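Type IV pilus assembly protein PilF (Thermus thermophilus HB8, PDB 5OIU) binds ATP and, as a hexameric AAA+ motor protein, probably powers the assembly of type IV pili through nucleotide hydrolysis. Local coordinates at residues A330-I341 against A358-D369. Sequence-based numbering, arbitrary orientation.
Sequences AIHELLVVDDEI and ARRKGMKTLRED
An outer strand of the ATPase core sheet, 328-336, packs through I331-L335 against the segment joining helices 351-360 and 366-374, and the start of helix 339-347 meets the end of helix 351-360. Where helix 366-374 begins, the carboxylates of E333 and D369 each accept a backbone amide from across the contact. E333 reaches over with CG anti to its backbone N (chi1 -164°), and its OE2 takes the amide of L366 (N to OE2 3.0 Å), tilted from above the carboxylate plane. The partner oxygen E333 OE1 is weakly bonded to the amide of A248. One turn into helix 366-374, H332 N gives D369 OD2 a hydrogen bond of 3.0 Å, again from well above the carboxylate plane; OD2 is paired to K373 too, which also holds the A330 carbonyl. Water links D369 OD1 to H332 ND1, and a second water sits on the H332 carbonyl. Between these two carboxylates, L366 CD2 lies against the strand backbone, 3.6 Å from I331 O, and its side chain crosses that of I331 at about a right angle. T365 is the N-cap of that helix and forms a capping box with E368.

Farther along, M363 lies alongside the strand: its SD is 3.7 Å from L335 CA, and its CE bends back to E333 CG. Next to it, A358 CB touches L335 CG at 4.0 Å. G362, at positive phi, is the C-prime residue of a Schellman motif ending helix 351-360. At the exposed end, E340 OE2 meets R360 NH2 at the guanidinium edge in a salt bridge, while K361 lays its aliphatic CD against D338 OD2 (3.1 Å) and its NZ makes a long salt bridge to E340 OE1. D338 itself caps helix 339-347. Two successive helices and their connecting turn thus cover an outer strand of the P-loop ATPase core sheet, whose A330 touches the bound ATP.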
loop_
_atom_site.group_PDB
_atom_site.type_symbol
_atom_site.label_atom_id
_atom_site.label_comp_id
_atom_site.label_asym_id
_atom_site.label_seq_id
_atom_site.Cartn_x
_atom_site.Cartn_y
_atom_site.Cartn_z
ATOM N N ALA C 330 15.090 1.376 34.475
ATOM C CA ALA C 330 14.727 1.466 33.073
ATOM C C ALA C 330 15.465 0.406 32.274
ATOM O O ALA C 330 16.577 0.003 32.626
ATOM C CB ALA C 330 15.042 2.851 32.513
ATOM N N ILE C 331 14.818 -0.047 31.191
ATOM C CA ILE C 331 15.421 -0.920 30.191
ATOM C C ILE C 331 15.260 -0.262 28.822
ATOM O O ILE C 331 14.279 0.443 28.553
ATOM C CB ILE C 331 14.795 -2.336 30.225
ATOM C CG1 ILE C 331 13.381 -2.349 29.640
ATOM C CG2 ILE C 331 14.721 -2.864 31.652
ATOM C CD1 ILE C 331 12.687 -3.671 29.873
ATOM N N HIS C 332 16.233 -0.494 27.942
ATOM C CA HIS C 332 16.385 0.365 26.780
ATOM C C HIS C 332 16.527 -0.410 25.480
ATOM O O HIS C 332 17.076 -1.513 25.432
ATOM C CB HIS C 332 17.587 1.256 26.942
ATOM C CG HIS C 332 17.541 2.118 28.165
ATOM N ND1 HIS C 332 18.346 1.895 29.265
ATOM C CD2 HIS C 332 16.803 3.217 28.452
ATOM C CE1 HIS C 332 18.094 2.811 30.181
ATOM N NE2 HIS C 332 17.167 3.630 29.711
ATOM N N GLU C 333 16.039 0.218 24.418
ATOM C CA GLU C 333 16.276 -0.209 23.050
ATOM C C GLU C 333 16.687 1.022 22.251
ATOM O O GLU C 333 15.892 1.963 22.123
ATOM C CB GLU C 333 15.013 -0.835 22.475
ATOM C CG GLU C 333 15.224 -1.642 21.246
ATOM C CD GLU C 333 13.971 -2.363 20.861
ATOM O OE1 GLU C 333 13.076 -1.704 20.278
ATOM O OE2 GLU C 333 13.869 -3.573 21.180
ATOM N N LEU C 334 17.927 1.030 21.730
ATOM C CA LEU C 334 18.508 2.225 21.097
ATOM C C LEU C 334 18.838 1.938 19.636
ATOM O O LEU C 334 19.853 1.301 19.326
ATOM C CB LEU C 334 19.749 2.728 21.836
ATOM C CG LEU C 334 20.483 3.910 21.163
ATOM C CD1 LEU C 334 19.593 5.116 20.918
ATOM C CD2 LEU C 334 21.731 4.341 21.958
ATOM N N LEU C 335 17.985 2.443 18.752
ATOM C CA LEU C 335 18.157 2.331 17.313
ATOM C C LEU C 335 18.944 3.545 16.840
ATOM O O LEU C 335 18.400 4.657 16.779
ATOM C CB LEU C 335 16.801 2.245 16.620
ATOM C CG LEU C 335 16.754 1.830 15.148
ATOM C CD1 LEU C 335 15.364 1.372 14.785
ATOM C CD2 LEU C 335 17.166 2.963 14.231
ATOM N N VAL C 336 20.224 3.329 16.510
ATOM C CA VAL C 336 21.100 4.363 15.962
ATOM C C VAL C 336 21.103 4.231 14.445
ATOM O O VAL C 336 21.413 3.160 13.901
ATOM C CB VAL C 336 22.527 4.262 16.534
ATOM C CG1 VAL C 336 23.402 5.380 15.995
ATOM C CG2 VAL C 336 22.501 4.308 18.040
ATOM N N VAL C 337 20.768 5.322 13.766
ATOM C CA VAL C 337 20.534 5.306 12.326
ATOM C C VAL C 337 21.864 5.403 11.582
ATOM O O VAL C 337 22.658 6.319 11.824
ATOM C CB VAL C 337 19.595 6.459 11.936
ATOM C CG1 VAL C 337 19.447 6.553 10.420
ATOM C CG2 VAL C 337 18.248 6.279 12.613
ATOM N N ASP C 338 22.106 4.468 10.660
ATOM C CA ASP C 338 23.270 4.509 9.777
ATOM C C ASP C 338 22.811 4.505 8.324
ATOM O O ASP C 338 21.626 4.681 8.027
ATOM C CB ASP C 338 24.231 3.353 10.042
ATOM C CG ASP C 338 23.528 2.011 10.048
ATOM O OD1 ASP C 338 22.790 1.706 9.073
ATOM O OD2 ASP C 338 23.716 1.270 11.042
ATOM N N ASP C 339 23.768 4.322 7.411
ATOM C CA ASP C 339 23.448 4.363 5.988
ATOM C C ASP C 339 22.442 3.281 5.633
ATOM O O ASP C 339 21.513 3.511 4.845
ATOM C CB ASP C 339 24.710 4.192 5.147
ATOM C CG ASP C 339 25.907 4.874 5.752
ATOM O OD1 ASP C 339 25.988 6.119 5.627
ATOM O OD2 ASP C 339 26.747 4.169 6.360
ATOM N N GLU C 340 22.601 2.097 6.226
ATOM C CA GLU C 340 21.750 0.973 5.857
ATOM C C GLU C 340 20.305 1.233 6.257
ATOM O O GLU C 340 19.383 1.028 5.454
ATOM C CB GLU C 340 22.275 -0.307 6.493
ATOM C CG GLU C 340 22.053 -1.502 5.611
ATOM C CD GLU C 340 22.485 -2.779 6.281
ATOM O OE1 GLU C 340 23.342 -2.697 7.194
ATOM O OE2 GLU C 340 21.962 -3.852 5.900
ATOM N N ILE C 341 20.091 1.699 7.496
ATOM C CA ILE C 341 18.745 2.046 7.946
ATOM C C ILE C 341 18.174 3.175 7.097
ATOM O O ILE C 341 17.026 3.110 6.635
ATOM C CB ILE C 341 18.760 2.415 9.436
ATOM C CG1 ILE C 341 18.996 1.167 10.274
ATOM C CG2 ILE C 341 17.461 3.085 9.821
ATOM C CD1 ILE C 341 19.796 1.437 11.524
ATOM N N ALA C 358 18.575 -3.271 12.155
ATOM C CA ALA C 358 19.216 -2.614 13.296
ATOM C C ALA C 358 19.775 -3.628 14.276
ATOM O O ALA C 358 20.797 -3.374 14.921
ATOM C CB ALA C 358 18.234 -1.683 14.014
ATOM N N ARG C 359 19.118 -4.784 14.400
ATOM C CA ARG C 359 19.599 -5.809 15.312
ATOM C C ARG C 359 20.865 -6.456 14.778
ATOM O O ARG C 359 21.771 -6.794 15.550
ATOM C CB ARG C 359 18.514 -6.855 15.530
ATOM C CG ARG C 359 17.540 -6.467 16.570
ATOM C CD ARG C 359 17.428 -7.586 17.517
ATOM N NE ARG C 359 16.716 -8.683 16.900
ATOM C CZ ARG C 359 16.637 -9.896 17.428
ATOM N NH1 ARG C 359 17.232 -10.156 18.590
ATOM N NH2 ARG C 359 15.956 -10.842 16.796
ATOM N N ARG C 360 20.936 -6.644 13.457
ATOM C CA ARG C 360 22.113 -7.256 12.851
ATOM C C ARG C 360 23.348 -6.390 13.079
ATOM O O ARG C 360 24.375 -6.874 13.570
ATOM C CB ARG C 360 21.865 -7.490 11.359
ATOM C CG ARG C 360 22.792 -8.525 10.736
ATOM C CD ARG C 360 22.401 -8.852 9.297
ATOM N NE ARG C 360 21.805 -7.726 8.571
ATOM C CZ ARG C 360 22.450 -6.612 8.209
ATOM N NH1 ARG C 360 23.736 -6.428 8.512
ATOM N NH2 ARG C 360 21.792 -5.666 7.549
ATOM N N LYS C 361 23.253 -5.088 12.759
ATOM C CA LYS C 361 24.318 -4.108 13.037
ATOM C C LYS C 361 24.567 -3.902 14.535
ATOM O O LYS C 361 25.335 -3.000 14.897
ATOM C CB LYS C 361 23.993 -2.772 12.365
ATOM C CG LYS C 361 23.543 -2.939 10.921
ATOM C CD LYS C 361 23.690 -1.660 10.091
ATOM C CE LYS C 361 25.158 -1.235 9.873
ATOM N NZ LYS C 361 26.114 -2.358 9.670
ATOM N N GLY C 362 23.956 -4.662 15.432
ATOM C CA GLY C 362 24.336 -4.671 16.825
ATOM C C GLY C 362 23.433 -3.966 17.840
ATOM O O GLY C 362 23.902 -3.675 18.944
ATOM N N MET C 363 22.172 -3.698 17.512
ATOM C CA MET C 363 21.250 -3.120 18.482
ATOM C C MET C 363 20.683 -4.191 19.397
ATOM O O MET C 363 20.135 -5.190 18.913
ATOM C CB MET C 363 20.097 -2.418 17.785
ATOM C CG MET C 363 19.006 -2.011 18.735
ATOM S SD MET C 363 17.642 -1.297 17.828
ATOM C CE MET C 363 16.469 -2.647 17.887
ATOM N N LYS C 364 20.806 -3.978 20.715
ATOM C CA LYS C 364 20.118 -4.823 21.682
ATOM C C LYS C 364 18.660 -4.394 21.831
ATOM O O LYS C 364 18.341 -3.195 21.814
ATOM C CB LYS C 364 20.811 -4.772 23.040
ATOM C CG LYS C 364 22.279 -5.088 22.984
ATOM C CD LYS C 364 22.676 -6.109 24.041
ATOM C CE LYS C 364 23.805 -7.028 23.534
ATOM N NZ LYS C 364 23.313 -8.216 22.750
ATOM N N THR C 365 17.773 -5.389 21.970
ATOM C CA THR C 365 16.351 -5.136 22.186
ATOM C C THR C 365 16.059 -4.920 23.663
ATOM O O THR C 365 16.871 -5.228 24.533
ATOM C CB THR C 365 15.465 -6.295 21.716
ATOM O OG1 THR C 365 15.749 -7.457 22.505
ATOM C CG2 THR C 365 15.654 -6.595 20.271
ATOM N N LEU C 366 14.845 -4.419 23.921
ATOM C CA LEU C 366 14.342 -4.262 25.280
ATOM C C LEU C 366 14.517 -5.536 26.108
ATOM O O LEU C 366 14.959 -5.494 27.263
ATOM C CB LEU C 366 12.865 -3.891 25.234
ATOM C CG LEU C 366 12.377 -2.514 24.823
ATOM C CD1 LEU C 366 10.843 -2.506 24.895
ATOM C CD2 LEU C 366 13.008 -1.450 25.715
ATOM N N ARG C 367 14.133 -6.679 25.539
ATOM C CA ARG C 367 14.139 -7.916 26.305
ATOM C C ARG C 367 15.560 -8.411 26.529
ATOM O O ARG C 367 15.888 -8.925 27.610
ATOM C CB ARG C 367 13.297 -8.961 25.588
ATOM C CG ARG C 367 13.179 -10.270 26.317
ATOM C CD ARG C 367 12.509 -11.266 25.412
ATOM N NE ARG C 367 11.059 -11.212 25.517
ATOM C CZ ARG C 367 10.225 -11.488 24.515
ATOM N NH1 ARG C 367 10.707 -11.824 23.314
ATOM N NH2 ARG C 367 8.910 -11.428 24.719
ATOM N N GLU C 368 16.426 -8.241 25.526
ATOM C CA GLU C 368 17.846 -8.510 25.720
ATOM C C GLU C 368 18.422 -7.615 26.816
ATOM O O GLU C 368 19.086 -8.094 27.743
ATOM C CB GLU C 368 18.590 -8.321 24.398
ATOM C CG GLU C 368 18.475 -9.510 23.432
ATOM C CD GLU C 368 18.704 -9.105 21.984
ATOM O OE1 GLU C 368 19.125 -7.956 21.758
ATOM O OE2 GLU C 368 18.461 -9.919 21.064
ATOM N N ASP C 369 18.159 -6.310 26.737
ATOM C CA ASP C 369 18.596 -5.398 27.788
ATOM C C ASP C 369 17.989 -5.793 29.128
ATOM O O ASP C 369 18.683 -5.839 30.155
ATOM C CB ASP C 369 18.226 -3.954 27.421
ATOM C CG ASP C 369 18.938 -2.913 28.300
ATOM O OD1 ASP C 369 20.172 -2.720 28.127
ATOM O OD2 ASP C 369 18.262 -2.272 29.148
HETATM O O HOH W 1 20.514 -0.152 28.397
HETATM O O HOH W 2 19.754 -1.524 25.423
#